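Separin (Saccharomyces cerevisiae, PDB 5U1T) cleaves the MCD1/SCC1 subunit of cohesin at the onset of anaphase as a caspase-like cysteine protease that securin holds inactive for most of the cell cycle. Local coordinates at residues L1495-A1500 with L1529-D1534; D1534-K1539 with V1574-Y1579; S1413-P1418 with F1466-H1471; N1192-T1197 with T1217-L1222. All coordinates share one frame; numbering follows the deposited sequence.

From the N terminus, contact 4 comes first: it closes a loop of 19 residues, mostly helical, between segments on helices 1180-1198 and 1209-1237. Contact 3 then pairs strands 1412-1416 and 1465-1469 around a strand and two helices. Contact 1 joins the loops that follow the next two strands of that sheet, and contact 2 fastens the start of helix 1534-1548 to the loop before strand 1585-1589. The four loops run in series, none nested or crossed, and contacts 1 and 2 share D1534. In space, contact 1 touches all the others: L1495 packs on Y1468 and I1469, V1532 on I1537, and N1195 accepts from D1531 N. R1219 also meets L1577, linking contact 4 to contact 2.

Contact 1: residues L1495-A1500 with L1529-D1534; sequences LGCSSA and LWDVTD
C1497 and S1498 lie beside W1530 and D1531 where two loops pass each other, with the CA atoms of C1497 and D1531 4.1 Å apart. The first loop makes a type II turn from G1496 to S1499, and S1498 occupies its third place with a positive phi of 61°. The turn directs S1498 N to W1530 O, a hydrogen bond of 3.0 Å.

Among the side chains, C1497 has its SG anti to the carbonyl carbon (chi1 -78°), which brings the sulfur alongside the second loop. There V1532 N makes a weak hydrogen bond to SG at 3.5 Å, while V1532 CG2 gives SG an apolar neighbour at 4.3 Å. S1498 presents its OG to D1531 OD1; a small hydroxyl fits beside the carboxylate, although their modelled separation is too short to be trusted in detail. With only a methyl to place, A1500 brings its CB 4.1 Å from L1529 N. The second loop has a further partner, since L1580 O accepts from W1530 NE1.

An apolar side chain of a second protein chain packs on C1497. By similarity C1497 is the active-site residue, and its place in a loop after a central strand of the mostly parallel sheet is that of the nucleophile in caspase-like proteases.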
loop_
_atom_site.group_PDB
_atom_site.type_symbol
_atom_site.label_atom_id
_atom_site.label_comp_id
_atom_site.label_asym_id
_atom_site.label_seq_id
_atom_site.Cartn_x
_atom_site.Cartn_y
_atom_site.Cartn_z
ATOM N N LEU A 1495 -34.000 8.483 34.647
ATOM C CA LEU A 1495 -34.216 7.581 35.785
ATOM C C LEU A 1495 -34.236 6.094 35.396
ATOM O O LEU A 1495 -35.243 5.413 35.598
ATOM C CB LEU A 1495 -35.525 7.932 36.498
ATOM C CG LEU A 1495 -35.878 9.416 36.631
ATOM C CD1 LEU A 1495 -37.258 9.624 37.279
ATOM C CD2 LEU A 1495 -34.805 10.137 37.412
ATOM N N GLY A 1496 -33.131 5.585 34.856
ATOM C CA GLY A 1496 -33.049 4.178 34.496
ATOM C C GLY A 1496 -31.743 3.502 34.883
ATOM O O GLY A 1496 -30.772 4.176 35.226
ATOM N N CYS A 1497 -31.727 2.170 34.828
ATOM C CA CYS A 1497 -30.502 1.398 35.032
ATOM C C CYS A 1497 -29.314 1.947 34.264
ATOM O O CYS A 1497 -29.327 1.991 33.035
ATOM C CB CYS A 1497 -30.701 -0.058 34.620
ATOM S SG CYS A 1497 -31.576 -1.042 35.813
ATOM N N SER A 1498 -28.296 2.361 35.007
ATOM C CA SER A 1498 -26.970 2.674 34.474
ATOM C C SER A 1498 -26.936 3.796 33.449
ATOM O O SER A 1498 -26.025 3.841 32.634
ATOM C CB SER A 1498 -26.342 1.423 33.858
ATOM O OG SER A 1498 -25.868 0.536 34.852
ATOM N N SER A 1499 -27.893 4.715 33.505
ATOM C CA SER A 1499 -27.836 5.890 32.643
ATOM C C SER A 1499 -26.573 6.744 32.849
ATOM O O SER A 1499 -26.037 7.296 31.884
ATOM C CB SER A 1499 -29.070 6.751 32.855
ATOM O OG SER A 1499 -29.316 6.899 34.233
ATOM N N ALA A 1500 -26.089 6.847 34.089
ATOM C CA ALA A 1500 -24.881 7.625 34.366
ATOM C C ALA A 1500 -23.627 6.756 34.479
ATOM O O ALA A 1500 -22.560 7.245 34.855
ATOM C CB ALA A 1500 -25.059 8.438 35.628
ATOM N N LEU A 1529 -25.547 5.646 38.569
ATOM C CA LEU A 1529 -24.172 5.216 38.351
ATOM C C LEU A 1529 -24.068 3.738 38.010
ATOM O O LEU A 1529 -23.073 3.305 37.461
ATOM C CB LEU A 1529 -23.329 5.512 39.589
ATOM C CG LEU A 1529 -23.072 6.966 39.945
ATOM C CD1 LEU A 1529 -22.459 6.997 41.327
ATOM C CD2 LEU A 1529 -22.165 7.639 38.931
ATOM N N TRP A 1530 -25.097 2.971 38.348
ATOM C CA TRP A 1530 -25.136 1.543 38.039
ATOM C C TRP A 1530 -26.582 1.070 37.906
ATOM O O TRP A 1530 -27.494 1.893 37.902
ATOM C CB TRP A 1530 -24.404 0.742 39.111
ATOM C CG TRP A 1530 -24.745 1.182 40.501
ATOM C CD1 TRP A 1530 -25.886 0.905 41.191
ATOM C CD2 TRP A 1530 -23.929 1.971 41.378
ATOM N NE1 TRP A 1530 -25.834 1.475 42.445
ATOM C CE2 TRP A 1530 -24.644 2.138 42.580
ATOM C CE3 TRP A 1530 -22.661 2.550 41.262
ATOM C CZ2 TRP A 1530 -24.138 2.857 43.654
ATOM C CZ3 TRP A 1530 -22.163 3.269 42.324
ATOM C CH2 TRP A 1530 -22.898 3.415 43.509
ATOM N N ASP A 1531 -26.802 -0.238 37.797
ATOM C CA ASP A 1531 -28.164 -0.732 37.637
ATOM C C ASP A 1531 -28.900 -0.667 38.960
ATOM O O ASP A 1531 -28.326 -0.929 40.020
ATOM C CB ASP A 1531 -28.210 -2.170 37.101
ATOM C CG ASP A 1531 -27.437 -2.357 35.801
ATOM O OD1 ASP A 1531 -27.223 -1.370 35.062
ATOM O OD2 ASP A 1531 -27.039 -3.512 35.529
ATOM N N VAL A 1532 -30.178 -0.315 38.886
ATOM C CA VAL A 1532 -31.035 -0.219 40.057
ATOM C C VAL A 1532 -32.283 -1.087 39.882
ATOM O O VAL A 1532 -32.677 -1.365 38.761
ATOM C CB VAL A 1532 -31.441 1.224 40.303
ATOM C CG1 VAL A 1532 -30.238 2.026 40.721
ATOM C CG2 VAL A 1532 -32.048 1.810 39.040
ATOM N N THR A 1533 -32.889 -1.530 40.975
ATOM C CA THR A 1533 -34.045 -2.422 40.892
ATOM C C THR A 1533 -35.352 -1.643 41.109
ATOM O O THR A 1533 -35.372 -0.639 41.827
ATOM C CB THR A 1533 -33.934 -3.578 41.903
ATOM O OG1 THR A 1533 -33.928 -3.059 43.249
ATOM C CG2 THR A 1533 -32.666 -4.384 41.652
ATOM N N ASP A 1534 -36.444 -2.116 40.511
ATOM C CA ASP A 1534 -37.556 -1.216 40.177
ATOM C C ASP A 1534 -38.363 -0.670 41.358
ATOM O O ASP A 1534 -38.641 0.530 41.387
ATOM C CB ASP A 1534 -38.491 -1.886 39.136
ATOM C CG ASP A 1534 -39.532 -2.818 39.747
ATOM O OD1 ASP A 1534 -39.190 -3.950 40.147
ATOM O OD2 ASP A 1534 -40.724 -2.438 39.778
#

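Contact 2: residues D1534-K1539 with V1574-Y1579; sequences DKDIDK and VCHLRY
The D1536 carboxylate and the H1576 imidazole are the flat groups that meet here, their planes 71° apart and the side chains crossing at about a right angle. OD1 of D1536 approaches the ring obliquely, and its closest side-chain neighbour on H1576 is CB at 3.5 Å. The carboxylate oxygens are taken by backbone amides instead. L1577 N uses the syn lone pair of OD2 at 2.9 Å, in a nearly straight bond of 176°. H1576 N gives an equally straight bond to OD1 at 2.9 Å, reaching it on the syn side but 31° out of the carboxylate plane. Two consecutive amides thus hold both oxygens of one aspartate and should limit its rotation; N1581 ND2 adds a weak bond to OD2. Aspartate suits the place because its short chain carries two acceptors just far enough from the helix to meet the loop.

Beside this grip, C1575 sets its CB 3.8 Å from D1536 OD2, a small side chain that lets the loop come close to the helix. Further along, the aliphatic part of K1539 lies over the loop, with CD 3.5 Å from V1574 O. V1574 CG2 touches the backbone of the same lysine, 3.8 Å from K1539 C.

D1536 N also gives a hydrogen bond to an acidic side chain of a second protein chain. The arrangement ties the first turns of helix 1534-1548 to the loop leading into strand 1585-1589, the antiparallel outermost strand of the protease sheet, with D1536 about 11 Å from C1497, side chain to side chain.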
loop_
_atom_site.group_PDB
_atom_site.type_symbol
_atom_site.label_atom_id
_atom_site.label_comp_id
_atom_site.label_asym_id
_atom_site.label_seq_id
_atom_site.Cartn_x
_atom_site.Cartn_y
_atom_site.Cartn_z
ATOM N N ASP A 1534 -36.444 -2.116 40.511
ATOM C CA ASP A 1534 -37.556 -1.216 40.177
ATOM C C ASP A 1534 -38.363 -0.670 41.358
ATOM O O ASP A 1534 -38.641 0.530 41.387
ATOM C CB ASP A 1534 -38.491 -1.886 39.136
ATOM C CG ASP A 1534 -39.532 -2.818 39.747
ATOM O OD1 ASP A 1534 -39.190 -3.950 40.147
ATOM O OD2 ASP A 1534 -40.724 -2.438 39.778
ATOM N N LYS A 1535 -38.727 -1.496 42.335
ATOM C CA LYS A 1535 -39.535 -0.974 43.453
ATOM C C LYS A 1535 -38.831 0.150 44.210
ATOM O O LYS A 1535 -39.437 1.182 44.498
ATOM C CB LYS A 1535 -39.914 -2.084 44.443
ATOM C CG LYS A 1535 -40.869 -3.106 43.882
ATOM C CD LYS A 1535 -41.200 -4.181 44.888
ATOM C CE LYS A 1535 -42.548 -4.778 44.541
ATOM N NZ LYS A 1535 -43.579 -3.698 44.558
ATOM N N ASP A 1536 -37.554 -0.054 44.525
ATOM C CA ASP A 1536 -36.783 0.913 45.304
ATOM C C ASP A 1536 -36.528 2.219 44.560
ATOM O O ASP A 1536 -36.627 3.305 45.134
ATOM C CB ASP A 1536 -35.454 0.295 45.721
ATOM C CG ASP A 1536 -35.380 0.033 47.187
ATOM O OD1 ASP A 1536 -36.419 0.168 47.877
ATOM O OD2 ASP A 1536 -34.272 -0.305 47.650
ATOM N N ILE A 1537 -36.185 2.109 43.280
ATOM C CA ILE A 1537 -35.811 3.284 42.510
ATOM C C ILE A 1537 -37.050 4.131 42.253
ATOM O O ILE A 1537 -36.982 5.365 42.256
ATOM C CB ILE A 1537 -35.113 2.905 41.171
ATOM C CG1 ILE A 1537 -34.559 4.153 40.473
ATOM C CG2 ILE A 1537 -36.053 2.131 40.247
ATOM C CD1 ILE A 1537 -33.553 4.914 41.288
ATOM N N ASP A 1538 -38.186 3.460 42.061
ATOM C CA ASP A 1538 -39.450 4.142 41.840
ATOM C C ASP A 1538 -39.948 4.807 43.112
ATOM O O ASP A 1538 -40.600 5.845 43.034
ATOM C CB ASP A 1538 -40.492 3.175 41.302
ATOM C CG ASP A 1538 -40.220 2.778 39.874
ATOM O OD1 ASP A 1538 -39.375 3.440 39.222
ATOM O OD2 ASP A 1538 -40.853 1.805 39.400
ATOM N N LYS A 1539 -39.648 4.211 44.271
ATOM C CA LYS A 1539 -39.838 4.890 45.555
ATOM C C LYS A 1539 -39.077 6.219 45.496
ATOM O O LYS A 1539 -39.643 7.275 45.764
ATOM C CB LYS A 1539 -39.342 4.044 46.741
ATOM C CG LYS A 1539 -40.323 3.016 47.313
ATOM C CD LYS A 1539 -39.940 2.655 48.764
ATOM C CE LYS A 1539 -41.020 1.842 49.502
ATOM N NZ LYS A 1539 -41.210 0.469 48.924
ATOM N N VAL A 1574 -35.444 6.890 51.131
ATOM C CA VAL A 1574 -36.650 6.084 50.952
ATOM C C VAL A 1574 -36.329 4.679 50.447
ATOM O O VAL A 1574 -37.127 3.762 50.619
ATOM C CB VAL A 1574 -37.658 6.747 49.984
ATOM C CG1 VAL A 1574 -38.144 8.064 50.550
ATOM C CG2 VAL A 1574 -37.047 6.941 48.611
ATOM N N CYS A 1575 -35.177 4.497 49.838
ATOM C CA CYS A 1575 -34.824 3.199 49.312
ATOM C C CYS A 1575 -34.540 2.211 50.405
ATOM O O CYS A 1575 -33.962 2.558 51.399
ATOM C CB CYS A 1575 -33.595 3.319 48.432
ATOM S SG CYS A 1575 -33.793 4.301 46.949
ATOM N N HIS A 1576 -34.949 0.971 50.223
ATOM C CA HIS A 1576 -34.688 -0.047 51.221
ATOM C C HIS A 1576 -33.226 -0.396 51.215
ATOM O O HIS A 1576 -32.644 -0.628 52.249
ATOM C CB HIS A 1576 -35.490 -1.298 50.945
ATOM C CG HIS A 1576 -36.789 -1.348 51.672
ATOM N ND1 HIS A 1576 -37.723 -2.332 51.453
ATOM C CD2 HIS A 1576 -37.306 -0.539 52.619
ATOM C CE1 HIS A 1576 -38.761 -2.127 52.235
ATOM N NE2 HIS A 1576 -38.533 -1.045 52.954
ATOM N N LEU A 1577 -32.638 -0.494 50.037
ATOM C CA LEU A 1577 -31.227 -0.755 49.955
ATOM C C LEU A 1577 -30.683 0.625 49.828
ATOM O O LEU A 1577 -30.779 1.251 48.805
ATOM C CB LEU A 1577 -30.888 -1.616 48.766
ATOM C CG LEU A 1577 -31.289 -3.054 49.042
ATOM C CD1 LEU A 1577 -30.519 -4.008 48.175
ATOM C CD2 LEU A 1577 -31.056 -3.392 50.489
ATOM N N ARG A 1578 -30.143 1.138 50.913
ATOM C CA ARG A 1578 -29.656 2.496 50.913
ATOM C C ARG A 1578 -28.437 2.776 50.077
ATOM O O ARG A 1578 -28.213 3.904 49.722
ATOM C CB ARG A 1578 -29.467 3.005 52.328
ATOM C CG ARG A 1578 -30.779 3.154 53.071
ATOM C CD ARG A 1578 -30.582 3.709 54.467
ATOM N NE ARG A 1578 -31.836 3.783 55.197
ATOM C CZ ARG A 1578 -31.926 4.123 56.472
ATOM N NH1 ARG A 1578 -33.104 4.160 57.063
ATOM N NH2 ARG A 1578 -30.837 4.423 57.154
ATOM N N TYR A 1579 -27.639 1.772 49.769
ATOM C CA TYR A 1579 -26.477 2.049 48.933
ATOM C C TYR A 1579 -26.618 1.486 47.521
ATOM O O TYR A 1579 -26.509 2.247 46.573
ATOM C CB TYR A 1579 -25.193 1.532 49.600
ATOM C CG TYR A 1579 -24.970 2.187 50.935
ATOM C CD1 TYR A 1579 -25.565 1.676 52.077
ATOM C CD2 TYR A 1579 -24.223 3.357 51.049
ATOM C CE1 TYR A 1579 -25.409 2.288 53.289
ATOM C CE2 TYR A 1579 -24.052 3.976 52.268
ATOM C CZ TYR A 1579 -24.641 3.430 53.386
ATOM O OH TYR A 1579 -24.489 4.013 54.628
#

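Contact 3: residues S1413-P1418 with F1466-H1471; sequences SMILNP and FVYIGH
S1413-L1416 and F1466-I1469 pair as parallel strands, with 1° between their axes. Their backbone hydrogen bonds alternate: V1467 N to S1413 O, I1415 N to V1467 O, I1469 N to I1415 O at 2.9 Å, and finally N1417 N to I1469 O.

Branched and aromatic side chains fill both faces of the pair. On the face of S1413, I1415, F1466 and Y1468, the CD1 of I1415 reaches F1466 CE1 at 3.8 Å, while its CB sits against CD2 of Y1468, whose CG anti to the backbone N (chi1 169°) lays the ring there. On the other face, L1416 and I1469 lie side by side with their CD1 atoms 3.8 Å apart, and M1414 flanks V1467. Beyond the strands, P1418 CG meets Y1468 CE2 at 3.8 Å; G1470 suits the turn here, since a CB would run into P1418 CD.

Within 1466-1471, Y1468 OH donates to H1471 O at 2.8 Å. Without the ring, as with an alanine here, H1471 O would probably lose this donor and a gap would open beside I1415 and P1418.

These strands are neighbours in the mostly parallel sheet of a caspase-like fold, where strand 1465-1469 borders strand 1492-1494, which leads to C1497.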
loop_
_atom_site.group_PDB
_atom_site.type_symbol
_atom_site.label_atom_id
_atom_site.label_comp_id
_atom_site.label_asym_id
_atom_site.label_seq_id
_atom_site.Cartn_x
_atom_site.Cartn_y
_atom_site.Cartn_z
ATOM N N SER A 1413 -41.802 16.751 28.296
ATOM C CA SER A 1413 -41.787 15.437 27.634
ATOM C C SER A 1413 -41.562 14.308 28.627
ATOM O O SER A 1413 -40.853 14.477 29.619
ATOM C CB SER A 1413 -40.695 15.366 26.557
ATOM O OG SER A 1413 -40.826 16.385 25.586
ATOM N N MET A 1414 -42.153 13.153 28.352
ATOM C CA MET A 1414 -41.931 11.990 29.187
ATOM C C MET A 1414 -41.997 10.713 28.400
ATOM O O MET A 1414 -42.715 10.607 27.406
ATOM C CB MET A 1414 -42.937 11.938 30.315
ATOM C CG MET A 1414 -44.210 12.647 29.989
ATOM S SD MET A 1414 -45.065 13.083 31.499
ATOM C CE MET A 1414 -43.654 13.501 32.514
ATOM N N ILE A 1415 -41.224 9.740 28.858
ATOM C CA ILE A 1415 -41.178 8.421 28.259
ATOM C C ILE A 1415 -41.302 7.416 29.400
ATOM O O ILE A 1415 -40.617 7.536 30.408
ATOM C CB ILE A 1415 -39.880 8.220 27.458
ATOM C CG1 ILE A 1415 -39.775 9.288 26.366
ATOM C CG2 ILE A 1415 -39.810 6.826 26.876
ATOM C CD1 ILE A 1415 -38.490 9.275 25.611
ATOM N N LEU A 1416 -42.199 6.447 29.268
ATOM C CA LEU A 1416 -42.465 5.528 30.368
ATOM C C LEU A 1416 -42.520 4.081 29.901
ATOM O O LEU A 1416 -43.395 3.725 29.120
ATOM C CB LEU A 1416 -43.776 5.903 31.053
ATOM C CG LEU A 1416 -44.130 5.112 32.308
ATOM C CD1 LEU A 1416 -42.979 5.185 33.289
ATOM C CD2 LEU A 1416 -45.408 5.654 32.936
ATOM N N ASN A 1417 -41.583 3.257 30.371
ATOM C CA ASN A 1417 -41.565 1.826 30.051
ATOM C C ASN A 1417 -41.546 1.595 28.536
ATOM O O ASN A 1417 -42.416 0.915 27.996
ATOM C CB ASN A 1417 -42.782 1.134 30.704
ATOM C CG ASN A 1417 -42.785 -0.384 30.536
ATOM O OD1 ASN A 1417 -41.758 -0.997 30.283
ATOM N ND2 ASN A 1417 -43.957 -0.989 30.697
ATOM N N PRO A 1418 -40.531 2.146 27.842
ATOM C CA PRO A 1418 -40.531 2.153 26.374
ATOM C C PRO A 1418 -40.404 0.763 25.790
ATOM O O PRO A 1418 -40.231 0.629 24.587
ATOM C CB PRO A 1418 -39.289 2.986 26.012
ATOM C CG PRO A 1418 -38.745 3.519 27.305
ATOM C CD PRO A 1418 -39.239 2.607 28.377
ATOM N N PHE A 1466 -37.366 17.096 30.289
ATOM C CA PHE A 1466 -37.379 15.765 29.712
ATOM C C PHE A 1466 -37.239 14.700 30.793
ATOM O O PHE A 1466 -36.256 14.698 31.528
ATOM C CB PHE A 1466 -36.258 15.615 28.694
ATOM C CG PHE A 1466 -36.151 14.238 28.137
ATOM C CD1 PHE A 1466 -36.977 13.833 27.108
ATOM C CD2 PHE A 1466 -35.240 13.338 28.650
ATOM C CE1 PHE A 1466 -36.889 12.557 26.598
ATOM C CE2 PHE A 1466 -35.149 12.059 28.145
ATOM C CZ PHE A 1466 -35.966 11.670 27.116
ATOM N N VAL A 1467 -38.210 13.797 30.913
ATOM C CA VAL A 1467 -38.065 12.709 31.880
ATOM C C VAL A 1467 -38.259 11.351 31.202
ATOM O O VAL A 1467 -39.121 11.193 30.345
ATOM C CB VAL A 1467 -39.026 12.878 33.090
ATOM C CG1 VAL A 1467 -39.688 14.237 33.059
ATOM C CG2 VAL A 1467 -40.046 11.755 33.175
ATOM N N TYR A 1468 -37.415 10.389 31.577
ATOM C CA TYR A 1468 -37.329 9.095 30.902
ATOM C C TYR A 1468 -37.194 7.951 31.896
ATOM O O TYR A 1468 -36.260 7.929 32.673
ATOM C CB TYR A 1468 -36.140 9.088 29.938
ATOM C CG TYR A 1468 -35.771 7.731 29.348
ATOM C CD1 TYR A 1468 -34.885 6.874 30.002
ATOM C CD2 TYR A 1468 -36.280 7.322 28.128
ATOM C CE1 TYR A 1468 -34.536 5.643 29.458
ATOM C CE2 TYR A 1468 -35.934 6.094 27.577
ATOM C CZ TYR A 1468 -35.060 5.261 28.243
ATOM O OH TYR A 1468 -34.722 4.045 27.688
ATOM N N ILE A 1469 -38.112 6.992 31.848
ATOM C CA ILE A 1469 -38.038 5.807 32.701
ATOM C C ILE A 1469 -37.946 4.507 31.876
ATOM O O ILE A 1469 -38.864 4.143 31.153
ATOM C CB ILE A 1469 -39.258 5.728 33.650
ATOM C CG1 ILE A 1469 -39.474 7.064 34.363
ATOM C CG2 ILE A 1469 -39.097 4.594 34.647
ATOM C CD1 ILE A 1469 -40.484 7.009 35.459
ATOM N N GLY A 1470 -36.831 3.806 32.000
ATOM C CA GLY A 1470 -36.602 2.579 31.262
ATOM C C GLY A 1470 -35.106 2.365 31.283
ATOM O O GLY A 1470 -34.412 3.126 31.956
ATOM N N HIS A 1471 -34.589 1.370 30.568
ATOM C CA HIS A 1471 -33.160 1.089 30.652
ATOM C C HIS A 1471 -32.310 2.207 30.086
ATOM O O HIS A 1471 -32.632 2.772 29.043
ATOM C CB HIS A 1471 -32.799 -0.202 29.942
ATOM C CG HIS A 1471 -31.339 -0.523 29.999
ATOM N ND1 HIS A 1471 -30.440 -0.086 29.045
ATOM C CD2 HIS A 1471 -30.616 -1.236 30.898
ATOM C CE1 HIS A 1471 -29.231 -0.522 29.350
ATOM N NE2 HIS A 1471 -29.310 -1.225 30.465
#

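Contact 4: residues N1192-T1197 with T1217-L1222; sequences NESNQT and TTRYDL
An antiparallel helix pair, 1180-1198 against 1209-1237, meets here as S1194 and T1197 face R1219 and L1222. The axes of the two segments cross at -151° and come within 10.2 Å.

R1219 supplies the polar part. Its NE donates to T1197 OG1 at 3.1 Å, with the oxygen in the guanidinium plane and the bond fairly straight at 159°. Its NH2 donates to S1194 OG at 2.8 Å, a more bent bond to a partner tilted out of that plane. Arginine fits because its chain, bent at chi3 (89°), carries two donors to hydroxyls one turn apart on the opposite helix. T1197 OG1, placed between the backbone N and the carbonyl carbon, also turns back toward S1194 O of its own helix, at a modelled separation too short to be relied on. Were a leucine to stand where R1219 does, S1194 OG and T1197 OG1 would probably both lose their N-H partners.

This pairing lies within the C50 protease region, and R1219 is about 8 Å from C1497 measured between side chains; L1580 of a later loop packs on the arginine.

L1222 provides the apolar part. Its CD1 rests 3.8 Å from S1194 CB, where a small serine allows close approach. The other methyl, CD2, is 3.8 Å from CB of E1193; the carboxylate of that glutamate forms a salt bridge with R1225. T1197 CG2 also touches T1218 CG2 at 3.8 Å.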
loop_
_atom_site.group_PDB
_atom_site.type_symbol
_atom_site.label_atom_id
_atom_site.label_comp_id
_atom_site.label_asym_id
_atom_site.label_seq_id
_atom_site.Cartn_x
_atom_site.Cartn_y
_atom_site.Cartn_z
ATOM N N ASN A 1192 -20.328 -4.669 39.583
ATOM C CA ASN A 1192 -20.546 -5.696 38.565
ATOM C C ASN A 1192 -21.331 -6.896 39.099
ATOM O O ASN A 1192 -21.959 -7.596 38.331
ATOM C CB ASN A 1192 -19.209 -6.160 37.976
ATOM C CG ASN A 1192 -18.512 -5.065 37.196
ATOM O OD1 ASN A 1192 -19.151 -4.288 36.479
ATOM N ND2 ASN A 1192 -17.197 -4.987 37.336
ATOM N N GLU A 1193 -21.312 -7.130 40.409
ATOM C CA GLU A 1193 -22.081 -8.231 40.990
ATOM C C GLU A 1193 -23.542 -7.851 41.151
ATOM O O GLU A 1193 -24.430 -8.595 40.744
ATOM C CB GLU A 1193 -21.517 -8.652 42.348
ATOM C CG GLU A 1193 -20.311 -9.591 42.284
ATOM C CD GLU A 1193 -19.679 -9.830 43.655
ATOM O OE1 GLU A 1193 -20.434 -10.066 44.630
ATOM O OE2 GLU A 1193 -18.434 -9.765 43.767
ATOM N N SER A 1194 -23.793 -6.706 41.775
ATOM C CA SER A 1194 -25.149 -6.192 41.876
ATOM C C SER A 1194 -25.767 -6.003 40.480
ATOM O O SER A 1194 -26.936 -6.320 40.271
ATOM C CB SER A 1194 -25.173 -4.875 42.651
ATOM O OG SER A 1194 -26.493 -4.356 42.706
ATOM N N ASN A 1195 -24.982 -5.489 39.539
ATOM C CA ASN A 1195 -25.454 -5.326 38.167
ATOM C C ASN A 1195 -25.974 -6.655 37.658
ATOM O O ASN A 1195 -27.096 -6.756 37.148
ATOM C CB ASN A 1195 -24.345 -4.799 37.265
ATOM C CG ASN A 1195 -24.343 -3.293 37.169
ATOM O OD1 ASN A 1195 -25.179 -2.638 37.752
ATOM N ND2 ASN A 1195 -23.395 -2.741 36.436
ATOM N N GLN A 1196 -25.140 -7.672 37.843
ATOM C CA GLN A 1196 -25.474 -9.059 37.568
ATOM C C GLN A 1196 -26.811 -9.503 38.176
ATOM O O GLN A 1196 -27.642 -10.101 37.486
ATOM C CB GLN A 1196 -24.354 -9.943 38.088
ATOM C CG GLN A 1196 -24.728 -11.369 38.232
ATOM C CD GLN A 1196 -24.426 -12.107 36.973
ATOM O OE1 GLN A 1196 -23.343 -11.927 36.397
ATOM N NE2 GLN A 1196 -25.377 -12.924 36.501
ATOM N N THR A 1197 -27.021 -9.210 39.457
ATOM C CA THR A 1197 -28.242 -9.621 40.166
ATOM C C THR A 1197 -29.480 -9.005 39.536
ATOM O O THR A 1197 -30.605 -9.425 39.784
ATOM C CB THR A 1197 -28.214 -9.211 41.653
ATOM O OG1 THR A 1197 -28.117 -7.786 41.748
ATOM C CG2 THR A 1197 -27.043 -9.855 42.381
ATOM N N THR A 1217 -30.575 -12.092 50.039
ATOM C CA THR A 1217 -29.399 -12.216 50.870
ATOM C C THR A 1217 -28.228 -11.571 50.172
ATOM O O THR A 1217 -27.492 -10.785 50.780
ATOM C CB THR A 1217 -29.073 -13.668 51.165
ATOM O OG1 THR A 1217 -30.041 -14.184 52.085
ATOM C CG2 THR A 1217 -27.685 -13.781 51.768
ATOM N N THR A 1218 -28.080 -11.897 48.888
ATOM C CA THR A 1218 -26.967 -11.413 48.084
ATOM C C THR A 1218 -26.973 -9.891 47.924
ATOM O O THR A 1218 -25.917 -9.268 48.023
ATOM C CB THR A 1218 -26.958 -12.081 46.672
ATOM O OG1 THR A 1218 -26.543 -13.452 46.785
ATOM C CG2 THR A 1218 -26.016 -11.354 45.719
ATOM N N ARG A 1219 -28.140 -9.294 47.678
ATOM C CA ARG A 1219 -28.202 -7.845 47.476
ATOM C C ARG A 1219 -28.037 -7.078 48.794
ATOM O O ARG A 1219 -27.383 -6.034 48.830
ATOM C CB ARG A 1219 -29.503 -7.437 46.789
ATOM C CG ARG A 1219 -29.683 -8.041 45.416
ATOM C CD ARG A 1219 -30.555 -7.177 44.548
ATOM N NE ARG A 1219 -29.772 -6.182 43.829
ATOM C CZ ARG A 1219 -29.914 -4.874 43.987
ATOM N NH1 ARG A 1219 -30.812 -4.422 44.841
ATOM N NH2 ARG A 1219 -29.166 -4.020 43.292
ATOM N N TYR A 1220 -28.614 -7.582 49.878
ATOM C CA TYR A 1220 -28.411 -6.953 51.184
ATOM C C TYR A 1220 -26.930 -7.045 51.571
ATOM O O TYR A 1220 -26.387 -6.183 52.268
ATOM C CB TYR A 1220 -29.296 -7.601 52.255
ATOM C CG TYR A 1220 -30.596 -6.863 52.531
ATOM C CD1 TYR A 1220 -31.751 -7.137 51.800
ATOM C CD2 TYR A 1220 -30.678 -5.898 53.551
ATOM C CE1 TYR A 1220 -32.964 -6.471 52.068
ATOM C CE2 TYR A 1220 -31.889 -5.222 53.829
ATOM C CZ TYR A 1220 -33.035 -5.515 53.069
ATOM O OH TYR A 1220 -34.231 -4.848 53.329
ATOM N N ASP A 1221 -26.278 -8.095 51.092
ATOM C CA ASP A 1221 -24.870 -8.316 51.360
ATOM C C ASP A 1221 -23.979 -7.410 50.530
ATOM O O ASP A 1221 -22.953 -6.911 50.990
ATOM C CB ASP A 1221 -24.520 -9.760 51.079
ATOM C CG ASP A 1221 -23.306 -10.187 51.809
ATOM O OD1 ASP A 1221 -22.189 -9.972 51.287
ATOM O OD2 ASP A 1221 -23.476 -10.710 52.928
ATOM N N LEU A 1222 -24.376 -7.229 49.283
ATOM C CA LEU A 1222 -23.705 -6.316 48.387
ATOM C C LEU A 1222 -23.853 -4.892 48.900
ATOM O O LEU A 1222 -22.928 -4.090 48.790
ATOM C CB LEU A 1222 -24.272 -6.455 46.970
ATOM C CG LEU A 1222 -23.756 -7.653 46.181
ATOM C CD1 LEU A 1222 -24.580 -7.888 44.910
ATOM C CD2 LEU A 1222 -22.289 -7.423 45.844
#